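Local coordinates for protein condensin complex subunit 3 (Schizosaccharomyces pombe, PDB 5OQR) that serves as a regulatory subunit of condensin, the complex required to convert interphase chromatin into condensed, mitotic-like chromosomes, at residues 203-208 and 240-245; 216-221 and 255-260; 233-238 and 279-284; 249-254 and 286-291. All coordinates share one frame; numbering follows the deposited sequence.

Interaction 1 (203-208 and 240-245); sequences ANRKCV and ESVEKA
V242 overlaps the stems of R205 and K206, and both of its methyls touch helix 202-212. CG1 meets R205 CB at 3.7 Å, and CG2 meets K206 CB at 3.9 Å. A branched, compact valine suits the place because its two methyls together cover the roots of both residues. R205 crosses V242 at about a right angle, its CB on CG1 and its NH2 also near CG2, while the polar partners of the guanidinium are the carbonyls of D199 and V200 and the carboxylate of D237. K206 acts as an aliphatic strap. With CG anti to the backbone N (chi1 171°), its chain is carried across to helix 240-257, where CG touches A245 CB at 3.9 Å and CD lies 4.1 Å from S241 CB. Small residues at 241 and 245, one turn apart, let the lysine chain lie close to that helix. No hydrogen bond spans the contact, so packing alone joins the segments. Their axes approach to 8.5 Å and differ by only 6°, the side-by-side packing of nearly parallel helices characteristic of a HEAT-repeat alpha-solenoid, whose fifth repeat includes 240-245.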
loop_
_atom_site.group_PDB
_atom_site.type_symbol
_atom_site.label_atom_id
_atom_site.label_comp_id
_atom_site.label_asym_id
_atom_site.label_seq_id
_atom_site.Cartn_x
_atom_site.Cartn_y
_atom_site.Cartn_z
ATOM N N ALA A 203 4.899 1.394 -13.654
ATOM C CA ALA A 203 4.396 1.504 -15.019
ATOM C C ALA A 203 3.202 0.587 -15.239
ATOM O O ALA A 203 2.246 0.956 -15.931
ATOM C CB ALA A 203 5.508 1.192 -16.022
ATOM N N ASN A 204 3.233 -0.613 -14.658
ATOM C CA ASN A 204 2.098 -1.520 -14.791
ATOM C C ASN A 204 0.864 -0.956 -14.101
ATOM O O ASN A 204 -0.244 -1.026 -14.643
ATOM C CB ASN A 204 2.449 -2.892 -14.220
ATOM C CG ASN A 204 3.611 -3.540 -14.940
ATOM O OD1 ASN A 204 4.581 -2.873 -15.302
ATOM N ND2 ASN A 204 3.517 -4.844 -15.161
ATOM N N ARG A 205 1.035 -0.399 -12.901
ATOM C CA ARG A 205 -0.077 0.254 -12.220
ATOM C C ARG A 205 -0.643 1.383 -13.069
ATOM O O ARG A 205 -1.855 1.467 -13.288
ATOM C CB ARG A 205 0.381 0.785 -10.864
ATOM C CG ARG A 205 0.518 -0.277 -9.795
ATOM C CD ARG A 205 0.890 0.328 -8.455
ATOM N NE ARG A 205 2.300 0.104 -8.130
ATOM C CZ ARG A 205 3.181 1.048 -7.810
ATOM N NH1 ARG A 205 4.433 0.707 -7.533
ATOM N NH2 ARG A 205 2.830 2.324 -7.744
ATOM N N LYS A 206 0.230 2.260 -13.561
ATOM C CA LYS A 206 -0.218 3.382 -14.373
ATOM C C LYS A 206 -0.947 2.918 -15.626
ATOM O O LYS A 206 -1.870 3.595 -16.093
ATOM C CB LYS A 206 0.980 4.251 -14.747
ATOM C CG LYS A 206 0.674 5.322 -15.759
ATOM C CD LYS A 206 1.807 6.309 -15.830
ATOM C CE LYS A 206 1.899 6.942 -17.194
ATOM N NZ LYS A 206 0.682 7.710 -17.564
ATOM N N CYS A 207 -0.549 1.776 -16.189
ATOM C CA CYS A 207 -1.199 1.289 -17.399
ATOM C C CYS A 207 -2.669 0.975 -17.160
ATOM O O CYS A 207 -3.491 1.140 -18.067
ATOM C CB CYS A 207 -0.475 0.050 -17.926
ATOM S SG CYS A 207 0.704 0.406 -19.240
ATOM N N VAL A 208 -3.019 0.527 -15.953
ATOM C CA VAL A 208 -4.404 0.160 -15.677
ATOM C C VAL A 208 -5.305 1.382 -15.788
ATOM O O VAL A 208 -6.398 1.319 -16.363
ATOM C CB VAL A 208 -4.523 -0.503 -14.292
ATOM C CG1 VAL A 208 -5.920 -1.072 -14.100
ATOM C CG2 VAL A 208 -3.483 -1.601 -14.117
ATOM N N GLU A 240 4.155 9.224 -8.108
ATOM C CA GLU A 240 3.558 10.467 -8.583
ATOM C C GLU A 240 2.861 10.287 -9.926
ATOM O O GLU A 240 1.856 10.954 -10.196
ATOM C CB GLU A 240 4.638 11.544 -8.687
ATOM C CG GLU A 240 4.110 12.959 -8.825
ATOM C CD GLU A 240 5.225 13.993 -8.856
ATOM O OE1 GLU A 240 6.376 13.635 -8.534
ATOM O OE2 GLU A 240 4.952 15.162 -9.205
ATOM N N SER A 241 3.370 9.397 -10.779
ATOM C CA SER A 241 2.797 9.231 -12.113
ATOM C C SER A 241 1.529 8.388 -12.088
ATOM O O SER A 241 0.545 8.728 -12.755
ATOM C CB SER A 241 3.824 8.603 -13.053
ATOM O OG SER A 241 4.782 9.557 -13.466
ATOM N N VAL A 242 1.535 7.278 -11.350
ATOM C CA VAL A 242 0.332 6.457 -11.239
ATOM C C VAL A 242 -0.797 7.277 -10.633
ATOM O O VAL A 242 -1.940 7.250 -11.106
ATOM C CB VAL A 242 0.611 5.193 -10.404
ATOM C CG1 VAL A 242 -0.604 4.282 -10.406
ATOM C CG2 VAL A 242 1.840 4.450 -10.921
ATOM N N GLU A 243 -0.488 8.020 -9.572
ATOM C CA GLU A 243 -1.495 8.849 -8.923
ATOM C C GLU A 243 -2.044 9.893 -9.888
ATOM O O GLU A 243 -3.236 10.217 -9.852
ATOM C CB GLU A 243 -0.887 9.508 -7.685
ATOM C CG GLU A 243 -1.898 10.149 -6.762
ATOM C CD GLU A 243 -2.015 11.639 -6.986
ATOM O OE1 GLU A 243 -1.031 12.358 -6.717
ATOM O OE2 GLU A 243 -3.085 12.091 -7.445
ATOM N N LYS A 244 -1.189 10.421 -10.766
ATOM C CA LYS A 244 -1.639 11.410 -11.740
ATOM C C LYS A 244 -2.531 10.774 -12.797
ATOM O O LYS A 244 -3.498 11.394 -13.255
ATOM C CB LYS A 244 -0.434 12.078 -12.399
ATOM C CG LYS A 244 -0.561 13.575 -12.576
ATOM C CD LYS A 244 -1.768 13.959 -13.404
ATOM C CE LYS A 244 -1.754 15.447 -13.715
ATOM N NZ LYS A 244 -3.018 15.909 -14.343
ATOM N N ALA A 245 -2.220 9.543 -13.203
ATOM C CA ALA A 245 -3.025 8.869 -14.216
ATOM C C ALA A 245 -4.413 8.542 -13.685
ATOM O O ALA A 245 -5.399 8.618 -14.425
ATOM C CB ALA A 245 -2.318 7.598 -14.686
#

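Interaction 2 (216-221 and 255-260); sequences IGDFRY and IENADN
Unusually, the backbone carbonyl oxygen of N257 sits over one face of the R220 guanidinium, where the N-H groups cannot aim at it. That carbonyl lies at the end of helix 240-257, closed by a Schellman motif: D259, with positive phi, is the C-prime residue, and N260 N bonds back to I255 O. The loop opposite is braced by D218. Its OD1 receives R220 N at 2.9 Å from well above the carboxylate plane, forming an Asx turn, while OD2 offers its syn lone pair to R220 NH1 at 3.1 Å in a salt bridge nearly in the guanidinium plane. Replacing D218 by alanine would probably undo this turn and leave the R220 guanidinium less firmly held. R220 also makes a long salt bridge, from NH2 to D259 OD2 at 3.9 Å, extending the charged network across the contact. F219 stacks on W254 and brings its ring edge to N257, whose CB lies near the ring plane, 3.5 Å from F219 CD2. Asparagine suits this spot because its short side chain offers an acceptor to the loop: F219 N gives a weak hydrogen bond to N257 OD1, 3.4 Å long with an N-H...O angle of 153°.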
loop_
_atom_site.group_PDB
_atom_site.type_symbol
_atom_site.label_atom_id
_atom_site.label_comp_id
_atom_site.label_asym_id
_atom_site.label_seq_id
_atom_site.Cartn_x
_atom_site.Cartn_y
_atom_site.Cartn_z
ATOM N N ILE A 216 -12.900 0.399 -21.262
ATOM C CA ILE A 216 -14.273 0.263 -20.791
ATOM C C ILE A 216 -14.985 1.589 -21.020
ATOM O O ILE A 216 -14.581 2.626 -20.483
ATOM C CB ILE A 216 -14.310 -0.146 -19.314
ATOM C CG1 ILE A 216 -13.548 -1.455 -19.105
ATOM C CG2 ILE A 216 -15.744 -0.323 -18.848
ATOM C CD1 ILE A 216 -12.989 -1.613 -17.723
ATOM N N GLY A 217 -16.045 1.561 -21.827
ATOM C CA GLY A 217 -16.685 2.802 -22.234
ATOM C C GLY A 217 -17.126 3.649 -21.057
ATOM O O GLY A 217 -16.858 4.852 -21.005
ATOM N N ASP A 218 -17.799 3.031 -20.090
ATOM C CA ASP A 218 -18.424 3.751 -18.993
ATOM C C ASP A 218 -17.988 3.157 -17.663
ATOM O O ASP A 218 -17.871 1.936 -17.527
ATOM C CB ASP A 218 -19.949 3.700 -19.110
ATOM C CG ASP A 218 -20.633 4.730 -18.244
ATOM O OD1 ASP A 218 -20.033 5.144 -17.231
ATOM O OD2 ASP A 218 -21.770 5.125 -18.575
ATOM N N PHE A 219 -17.752 4.028 -16.680
ATOM C CA PHE A 219 -17.366 3.563 -15.354
ATOM C C PHE A 219 -18.539 2.955 -14.598
ATOM O O PHE A 219 -18.320 2.237 -13.618
ATOM C CB PHE A 219 -16.758 4.716 -14.547
ATOM C CG PHE A 219 -17.774 5.666 -13.976
ATOM C CD1 PHE A 219 -17.983 5.734 -12.610
ATOM C CD2 PHE A 219 -18.517 6.491 -14.800
ATOM C CE1 PHE A 219 -18.912 6.606 -12.079
ATOM C CE2 PHE A 219 -19.448 7.363 -14.274
ATOM C CZ PHE A 219 -19.646 7.421 -12.915
ATOM N N ARG A 220 -19.774 3.216 -15.033
ATOM C CA ARG A 220 -20.931 2.598 -14.400
ATOM C C ARG A 220 -20.971 1.092 -14.614
ATOM O O ARG A 220 -21.614 0.387 -13.831
ATOM C CB ARG A 220 -22.221 3.218 -14.934
ATOM C CG ARG A 220 -22.423 4.681 -14.580
ATOM C CD ARG A 220 -22.863 5.464 -15.801
ATOM N NE ARG A 220 -23.576 6.694 -15.486
ATOM C CZ ARG A 220 -24.030 7.536 -16.407
ATOM N NH1 ARG A 220 -23.843 7.278 -17.697
ATOM N NH2 ARG A 220 -24.667 8.638 -16.045
ATOM N N TYR A 221 -20.315 0.585 -15.661
ATOM C CA TYR A 221 -20.258 -0.858 -15.866
ATOM C C TYR A 221 -19.722 -1.567 -14.633
ATOM O O TYR A 221 -20.078 -2.722 -14.373
ATOM C CB TYR A 221 -19.377 -1.198 -17.071
ATOM C CG TYR A 221 -19.844 -0.633 -18.397
ATOM C CD1 TYR A 221 -19.043 -0.732 -19.526
ATOM C CD2 TYR A 221 -21.078 -0.006 -18.524
ATOM C CE1 TYR A 221 -19.453 -0.224 -20.742
ATOM C CE2 TYR A 221 -21.498 0.506 -19.738
ATOM C CZ TYR A 221 -20.679 0.393 -20.844
ATOM O OH TYR A 221 -21.089 0.900 -22.056
ATOM N N ILE A 255 -15.885 11.854 -15.239
ATOM C CA ILE A 255 -16.746 13.029 -15.203
ATOM C C ILE A 255 -17.557 13.130 -16.486
ATOM O O ILE A 255 -18.678 13.653 -16.484
ATOM C CB ILE A 255 -15.899 14.296 -14.963
ATOM C CG1 ILE A 255 -16.786 15.531 -14.818
ATOM C CG2 ILE A 255 -14.928 14.517 -16.114
ATOM C CD1 ILE A 255 -17.819 15.441 -13.709
ATOM N N GLU A 256 -17.009 12.638 -17.599
ATOM C CA GLU A 256 -17.729 12.676 -18.866
ATOM C C GLU A 256 -18.922 11.730 -18.846
ATOM O O GLU A 256 -20.018 12.091 -19.291
ATOM C CB GLU A 256 -16.781 12.316 -20.011
ATOM C CG GLU A 256 -17.082 13.016 -21.323
ATOM C CD GLU A 256 -16.866 14.514 -21.243
ATOM O OE1 GLU A 256 -17.856 15.268 -21.353
ATOM O OE2 GLU A 256 -15.706 14.938 -21.056
ATOM N N ASN A 257 -18.731 10.513 -18.333
ATOM C CA ASN A 257 -19.834 9.566 -18.232
ATOM C C ASN A 257 -20.941 10.075 -17.319
ATOM O O ASN A 257 -22.082 9.617 -17.433
ATOM C CB ASN A 257 -19.325 8.219 -17.718
ATOM C CG ASN A 257 -18.173 7.675 -18.544
ATOM O OD1 ASN A 257 -17.195 7.164 -17.999
ATOM N ND2 ASN A 257 -18.280 7.785 -19.862
ATOM N N ALA A 258 -20.629 11.006 -16.417
ATOM C CA ALA A 258 -21.612 11.595 -15.518
ATOM C C ALA A 258 -22.144 12.925 -16.040
ATOM O O ALA A 258 -22.589 13.767 -15.254
ATOM C CB ALA A 258 -21.010 11.773 -14.126
ATOM N N ASP A 259 -22.099 13.132 -17.355
ATOM C CA ASP A 259 -22.659 14.327 -17.981
ATOM C C ASP A 259 -21.975 15.597 -17.488
ATOM O O ASP A 259 -22.594 16.661 -17.419
ATOM C CB ASP A 259 -24.167 14.412 -17.741
ATOM C CG ASP A 259 -24.856 13.068 -17.888
ATOM O OD1 ASP A 259 -25.130 12.658 -19.035
ATOM O OD2 ASP A 259 -25.124 12.421 -16.854
ATOM N N ASN A 260 -20.692 15.496 -17.141
ATOM C CA ASN A 260 -19.928 16.631 -16.631
ATOM C C ASN A 260 -20.594 17.252 -15.407
ATOM O O ASN A 260 -20.501 18.460 -15.183
ATOM C CB ASN A 260 -19.718 17.688 -17.718
ATOM C CG ASN A 260 -18.825 17.199 -18.838
ATOM O OD1 ASN A 260 -17.848 16.490 -18.600
ATOM N ND2 ASN A 260 -19.158 17.571 -20.066
#

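Interaction 3 (233-238 and 279-284); sequences WGLNDR and VLAIKK
L235, L280 and K284 carry this contact between helix 224-235 and helix 275-288. L235 points into the facing helix and is gripped along its length: CB meets L280 CD2 at 3.4 Å, CD1 comes down beside the backbone at A281 CA, 3.5 Å away, and CD2 lies against K284 CG at 4.2 Å. The small A281 lets that methyl approach the helix backbone. L280 reaches the other way with CG anti to its backbone N (chi1 177°), which brings CD2 against both L235 CB and the side-chain amide of N236. The methyl lies about equally near N236 OD1 and ND2, while ND2 itself bonds to the carbonyl of K232. A glycine in place of L280 would probably open a gap beside L235 and leave the N236 amide without its apolar neighbour. K284 slides past L235 in the opposite direction, bends at chi2 and chi4 bringing NZ to L235 O for a weak hydrogen bond of 3.5 Å. Lysine thus packs its methylenes on leucine while its ammonium meets a carbonyl. Most touching atoms are apolar, so the contact probably rests mainly on packing, with the lysine's charge likely to be favoured near the C-terminal end of helix 224-235.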
loop_
_atom_site.group_PDB
_atom_site.type_symbol
_atom_site.label_atom_id
_atom_site.label_comp_id
_atom_site.label_asym_id
_atom_site.label_seq_id
_atom_site.Cartn_x
_atom_site.Cartn_y
_atom_site.Cartn_z
ATOM N N TRP A 233 -7.144 3.042 -4.456
ATOM C CA TRP A 233 -5.774 2.671 -4.796
ATOM C C TRP A 233 -5.106 3.748 -5.642
ATOM O O TRP A 233 -3.981 4.169 -5.354
ATOM C CB TRP A 233 -5.767 1.332 -5.532
ATOM C CG TRP A 233 -5.970 0.141 -4.649
ATOM C CD1 TRP A 233 -5.654 0.036 -3.327
ATOM C CD2 TRP A 233 -6.536 -1.118 -5.027
ATOM N NE1 TRP A 233 -5.985 -1.210 -2.859
ATOM C CE2 TRP A 233 -6.529 -1.939 -3.883
ATOM C CE3 TRP A 233 -7.047 -1.632 -6.222
ATOM C CZ2 TRP A 233 -7.014 -3.244 -3.898
ATOM C CZ3 TRP A 233 -7.528 -2.928 -6.235
ATOM C CH2 TRP A 233 -7.508 -3.719 -5.081
ATOM N N GLY A 234 -5.790 4.211 -6.689
ATOM C CA GLY A 234 -5.166 5.142 -7.613
ATOM C C GLY A 234 -4.806 6.465 -6.964
ATOM O O GLY A 234 -3.675 6.940 -7.079
ATOM N N LEU A 235 -5.768 7.080 -6.276
ATOM C CA LEU A 235 -5.564 8.420 -5.738
ATOM C C LEU A 235 -4.650 8.443 -4.521
ATOM O O LEU A 235 -4.193 9.524 -4.137
ATOM C CB LEU A 235 -6.912 9.041 -5.383
ATOM C CG LEU A 235 -7.958 9.013 -6.498
ATOM C CD1 LEU A 235 -9.221 9.709 -6.032
ATOM C CD2 LEU A 235 -7.429 9.656 -7.771
ATOM N N ASN A 236 -4.375 7.291 -3.911
ATOM C CA ASN A 236 -3.455 7.199 -2.786
ATOM C C ASN A 236 -2.126 6.568 -3.176
ATOM O O ASN A 236 -1.301 6.294 -2.301
ATOM C CB ASN A 236 -4.094 6.397 -1.649
ATOM C CG ASN A 236 -5.127 7.195 -0.883
ATOM O OD1 ASN A 236 -4.864 8.314 -0.450
ATOM N ND2 ASN A 236 -6.313 6.624 -0.720
ATOM N N ASP A 237 -1.895 6.342 -4.465
ATOM C CA ASP A 237 -0.718 5.600 -4.891
ATOM C C ASP A 237 0.561 6.346 -4.523
ATOM O O ASP A 237 0.605 7.577 -4.485
ATOM C CB ASP A 237 -0.760 5.352 -6.395
ATOM C CG ASP A 237 0.259 4.323 -6.840
ATOM O OD1 ASP A 237 1.402 4.713 -7.155
ATOM O OD2 ASP A 237 -0.082 3.122 -6.864
ATOM N N ARG A 238 1.615 5.574 -4.258
ATOM C CA ARG A 238 2.876 6.150 -3.807
ATOM C C ARG A 238 3.625 6.833 -4.943
ATOM O O ARG A 238 4.399 7.765 -4.699
ATOM C CB ARG A 238 3.750 5.062 -3.187
ATOM C CG ARG A 238 3.072 4.268 -2.083
ATOM C CD ARG A 238 3.096 5.014 -0.763
ATOM N NE ARG A 238 2.354 4.303 0.274
ATOM C CZ ARG A 238 2.476 4.530 1.578
ATOM N NH1 ARG A 238 3.322 5.449 2.023
ATOM N NH2 ARG A 238 1.755 3.830 2.442
ATOM N N VAL A 279 -14.120 12.029 -0.433
ATOM C CA VAL A 279 -13.440 13.297 -0.185
ATOM C C VAL A 279 -12.179 13.391 -1.033
ATOM O O VAL A 279 -11.938 14.395 -1.712
ATOM C CB VAL A 279 -13.123 13.453 1.314
ATOM C CG1 VAL A 279 -12.274 14.693 1.563
ATOM C CG2 VAL A 279 -14.405 13.530 2.121
ATOM N N LEU A 280 -11.352 12.344 -1.000
ATOM C CA LEU A 280 -10.107 12.353 -1.759
ATOM C C LEU A 280 -10.369 12.537 -3.248
ATOM O O LEU A 280 -9.657 13.289 -3.923
ATOM C CB LEU A 280 -9.337 11.057 -1.502
ATOM C CG LEU A 280 -8.030 10.853 -2.268
ATOM C CD1 LEU A 280 -6.999 11.897 -1.878
ATOM C CD2 LEU A 280 -7.497 9.456 -2.022
ATOM N N ALA A 281 -11.388 11.859 -3.779
ATOM C CA ALA A 281 -11.722 12.011 -5.190
ATOM C C ALA A 281 -12.056 13.458 -5.527
ATOM O O ALA A 281 -11.609 13.983 -6.553
ATOM C CB ALA A 281 -12.889 11.093 -5.551
ATOM N N ILE A 282 -12.838 14.122 -4.676
ATOM C CA ILE A 282 -13.187 15.518 -4.921
ATOM C C ILE A 282 -11.932 16.378 -4.925
ATOM O O ILE A 282 -11.726 17.204 -5.820
ATOM C CB ILE A 282 -14.206 16.005 -3.873
ATOM C CG1 ILE A 282 -15.532 15.259 -4.037
ATOM C CG2 ILE A 282 -14.436 17.513 -3.994
ATOM C CD1 ILE A 282 -16.508 15.474 -2.898
ATOM N N LYS A 283 -11.078 16.202 -3.918
ATOM C CA LYS A 283 -9.862 17.003 -3.834
ATOM C C LYS A 283 -8.974 16.784 -5.051
ATOM O O LYS A 283 -8.424 17.742 -5.604
ATOM C CB LYS A 283 -9.107 16.670 -2.549
ATOM C CG LYS A 283 -9.885 16.994 -1.292
ATOM C CD LYS A 283 -9.030 16.883 -0.050
ATOM C CE LYS A 283 -9.766 17.414 1.165
ATOM N NZ LYS A 283 -8.927 17.408 2.388
ATOM N N LYS A 284 -8.827 15.534 -5.486
ATOM C CA LYS A 284 -7.980 15.255 -6.639
ATOM C C LYS A 284 -8.598 15.789 -7.924
ATOM O O LYS A 284 -7.883 16.278 -8.805
ATOM C CB LYS A 284 -7.722 13.751 -6.749
ATOM C CG LYS A 284 -6.758 13.200 -5.709
ATOM C CD LYS A 284 -5.430 13.939 -5.740
ATOM C CE LYS A 284 -4.305 13.105 -5.152
ATOM N NZ LYS A 284 -4.403 12.978 -3.673
#

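Interaction 4 (249-254 and 286-291); sequences MLAYQW and FDVRVD
R289 and A251 make the polar link: NH1 donates to the A251 carbonyl oxygen at 2.7 Å. The oxygen lies in the guanidinium plane, and the C=O...N angle is 173°, although the N-H points less directly, at 133°. Alongside, the Y252 ring and the guanidinium are almost parallel, their planes 3° apart and displaced so that Y252 CE1 is over one guanidinium face. R289 CD crosses the phenol end of the ring, 3.5 Å from Y252 OH. Arginine suits the place by offering methylenes and a flat group to the ring and an N-H to the backbone. V288 packs beside them, its CG1 touching A251 CB at 3.8 Å and Y252 CE2 at 3.5 Å; alanine at 251 keeps the two backbones close. R289 is the first residue to leave helical geometry after helix 275-288, and bends at chi2 and chi3 curl its chain back to A251; in helix 240-257 a pi-type turn, where M249 O accepts from both Q253 N and W254 N, probably sets the place of A251 and Y252. The result joins a helix of the fifth HEAT repeat to the end of the following long helix, as in the helix-on-helix stacking of an alpha-solenoid.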
loop_
_atom_site.group_PDB
_atom_site.type_symbol
_atom_site.label_atom_id
_atom_site.label_comp_id
_atom_site.label_asym_id
_atom_site.label_seq_id
_atom_site.Cartn_x
_atom_site.Cartn_y
_atom_site.Cartn_z
ATOM N N MET A 249 -8.010 10.017 -15.184
ATOM C CA MET A 249 -9.141 9.168 -15.542
ATOM C C MET A 249 -10.398 9.615 -14.817
ATOM O O MET A 249 -11.497 9.582 -15.380
ATOM C CB MET A 249 -8.822 7.714 -15.206
ATOM C CG MET A 249 -10.009 6.753 -15.312
ATOM S SD MET A 249 -9.708 5.205 -14.445
ATOM C CE MET A 249 -9.681 5.771 -12.746
ATOM N N LEU A 250 -10.253 10.024 -13.559
ATOM C CA LEU A 250 -11.396 10.466 -12.774
ATOM C C LEU A 250 -11.889 11.830 -13.240
ATOM O O LEU A 250 -13.098 12.079 -13.280
ATOM C CB LEU A 250 -11.003 10.494 -11.294
ATOM C CG LEU A 250 -12.014 10.886 -10.213
ATOM C CD1 LEU A 250 -12.020 12.389 -9.992
ATOM C CD2 LEU A 250 -13.413 10.379 -10.535
ATOM N N ALA A 251 -10.973 12.712 -13.628
ATOM C CA ALA A 251 -11.307 14.104 -13.892
ATOM C C ALA A 251 -11.633 14.398 -15.350
ATOM O O ALA A 251 -12.090 15.505 -15.646
ATOM C CB ALA A 251 -10.154 15.009 -13.448
ATOM N N TYR A 252 -11.415 13.456 -16.268
ATOM C CA TYR A 252 -11.647 13.737 -17.681
ATOM C C TYR A 252 -12.503 12.674 -18.354
ATOM O O TYR A 252 -13.264 12.985 -19.275
ATOM C CB TYR A 252 -10.315 13.881 -18.419
ATOM C CG TYR A 252 -9.643 15.219 -18.202
ATOM C CD1 TYR A 252 -10.219 16.390 -18.673
ATOM C CD2 TYR A 252 -8.433 15.312 -17.531
ATOM C CE1 TYR A 252 -9.613 17.614 -18.477
ATOM C CE2 TYR A 252 -7.818 16.531 -17.333
ATOM C CZ TYR A 252 -8.413 17.679 -17.808
ATOM O OH TYR A 252 -7.806 18.899 -17.613
ATOM N N GLN A 253 -12.395 11.422 -17.915
ATOM C CA GLN A 253 -13.229 10.364 -18.478
ATOM C C GLN A 253 -14.485 10.134 -17.640
ATOM O O GLN A 253 -15.605 10.238 -18.147
ATOM C CB GLN A 253 -12.434 9.062 -18.598
ATOM C CG GLN A 253 -13.179 7.972 -19.362
ATOM C CD GLN A 253 -12.755 6.577 -18.960
ATOM O OE1 GLN A 253 -11.603 6.343 -18.599
ATOM N NE2 GLN A 253 -13.694 5.639 -19.010
ATOM N N TRP A 254 -14.310 9.811 -16.358
ATOM C CA TRP A 254 -15.456 9.467 -15.524
ATOM C C TRP A 254 -16.416 10.641 -15.390
ATOM O O TRP A 254 -17.637 10.458 -15.421
ATOM C CB TRP A 254 -14.978 8.996 -14.152
ATOM C CG TRP A 254 -14.367 7.631 -14.192
ATOM C CD1 TRP A 254 -13.856 6.997 -15.284
ATOM C CD2 TRP A 254 -14.217 6.723 -13.096
ATOM N NE1 TRP A 254 -13.392 5.755 -14.936
ATOM C CE2 TRP A 254 -13.602 5.561 -13.598
ATOM C CE3 TRP A 254 -14.542 6.782 -11.739
ATOM C CZ2 TRP A 254 -13.305 4.468 -12.792
ATOM C CZ3 TRP A 254 -14.245 5.694 -10.941
ATOM C CH2 TRP A 254 -13.633 4.554 -11.468
ATOM N N PHE A 286 -10.282 18.498 -8.259
ATOM C CA PHE A 286 -10.028 19.931 -8.308
ATOM C C PHE A 286 -8.547 20.275 -8.309
ATOM O O PHE A 286 -8.200 21.426 -8.586
ATOM C CB PHE A 286 -10.724 20.626 -7.136
ATOM C CG PHE A 286 -12.210 20.723 -7.296
ATOM C CD1 PHE A 286 -12.758 21.446 -8.339
ATOM C CD2 PHE A 286 -13.061 20.094 -6.408
ATOM C CE1 PHE A 286 -14.124 21.537 -8.497
ATOM C CE2 PHE A 286 -14.429 20.182 -6.560
ATOM C CZ PHE A 286 -14.960 20.905 -7.606
ATOM N N ASP A 287 -7.670 19.320 -8.000
ATOM C CA ASP A 287 -6.253 19.519 -8.277
ATOM C C ASP A 287 -5.993 19.473 -9.775
ATOM O O ASP A 287 -5.151 20.215 -10.291
ATOM C CB ASP A 287 -5.416 18.465 -7.552
ATOM C CG ASP A 287 -5.204 18.789 -6.083
ATOM O OD1 ASP A 287 -5.189 19.985 -5.729
ATOM O OD2 ASP A 287 -5.044 17.844 -5.282
ATOM N N VAL A 288 -6.722 18.616 -10.490
ATOM C CA VAL A 288 -6.595 18.534 -11.940
ATOM C C VAL A 288 -7.361 19.664 -12.615
ATOM O O VAL A 288 -6.892 20.243 -13.600
ATOM C CB VAL A 288 -7.082 17.157 -12.426
ATOM C CG1 VAL A 288 -6.970 17.048 -13.939
ATOM C CG2 VAL A 288 -6.297 16.043 -11.752
ATOM N N ARG A 289 -8.544 19.990 -12.106
ATOM C CA ARG A 289 -9.443 20.962 -12.725
ATOM C C ARG A 289 -9.647 22.126 -11.758
ATOM O O ARG A 289 -10.746 22.327 -11.235
ATOM C CB ARG A 289 -10.786 20.304 -13.097
ATOM C CG ARG A 289 -10.679 18.949 -13.798
ATOM C CD ARG A 289 -10.383 19.084 -15.280
ATOM N NE ARG A 289 -11.406 19.858 -15.979
ATOM C CZ ARG A 289 -12.523 19.351 -16.489
ATOM N NH1 ARG A 289 -12.789 18.057 -16.391
ATOM N NH2 ARG A 289 -13.384 20.146 -17.104
ATOM N N VAL A 290 -8.584 22.901 -11.526
ATOM C CA VAL A 290 -8.684 24.034 -10.611
ATOM C C VAL A 290 -9.672 25.067 -11.136
ATOM O O VAL A 290 -10.304 25.786 -10.354
ATOM C CB VAL A 290 -7.295 24.660 -10.380
ATOM C CG1 VAL A 290 -7.396 25.833 -9.414
ATOM C CG2 VAL A 290 -6.326 23.623 -9.850
ATOM N N ASP A 291 -9.816 25.166 -12.458
ATOM C CA ASP A 291 -10.736 26.143 -13.031
ATOM C C ASP A 291 -12.157 25.928 -12.526
ATOM O O ASP A 291 -12.902 26.893 -12.318
ATOM C CB ASP A 291 -10.700 26.065 -14.557
ATOM C CG ASP A 291 -10.931 24.656 -15.076
ATOM O OD1 ASP A 291 -10.359 23.707 -14.500
ATOM O OD2 ASP A 291 -11.686 24.495 -16.058
#

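Overall arrangement
From the N terminus, interaction 1 opens first, on helix 202-212, then interaction 2 in the loop after it and interaction 3 on helix 224-235. Helix 240-257 next closes interaction 1, opens interaction 4 and, at its far end, closes interaction 2; helix 275-288 closes interaction 3 and its C-terminal end closes interaction 4. Each thus closes a loop of some 30 to 40 residues. None nests: interactions 1 and 4 are in series, and every other pair crosses. Interactions 1 and 3, about 12 Å apart between centres, are joined by the R205-D237 salt bridge. The interlocked loops tie helices 202-212, 224-235 and 275-288 to one another and to helix 240-257 within the HEAT solenoid.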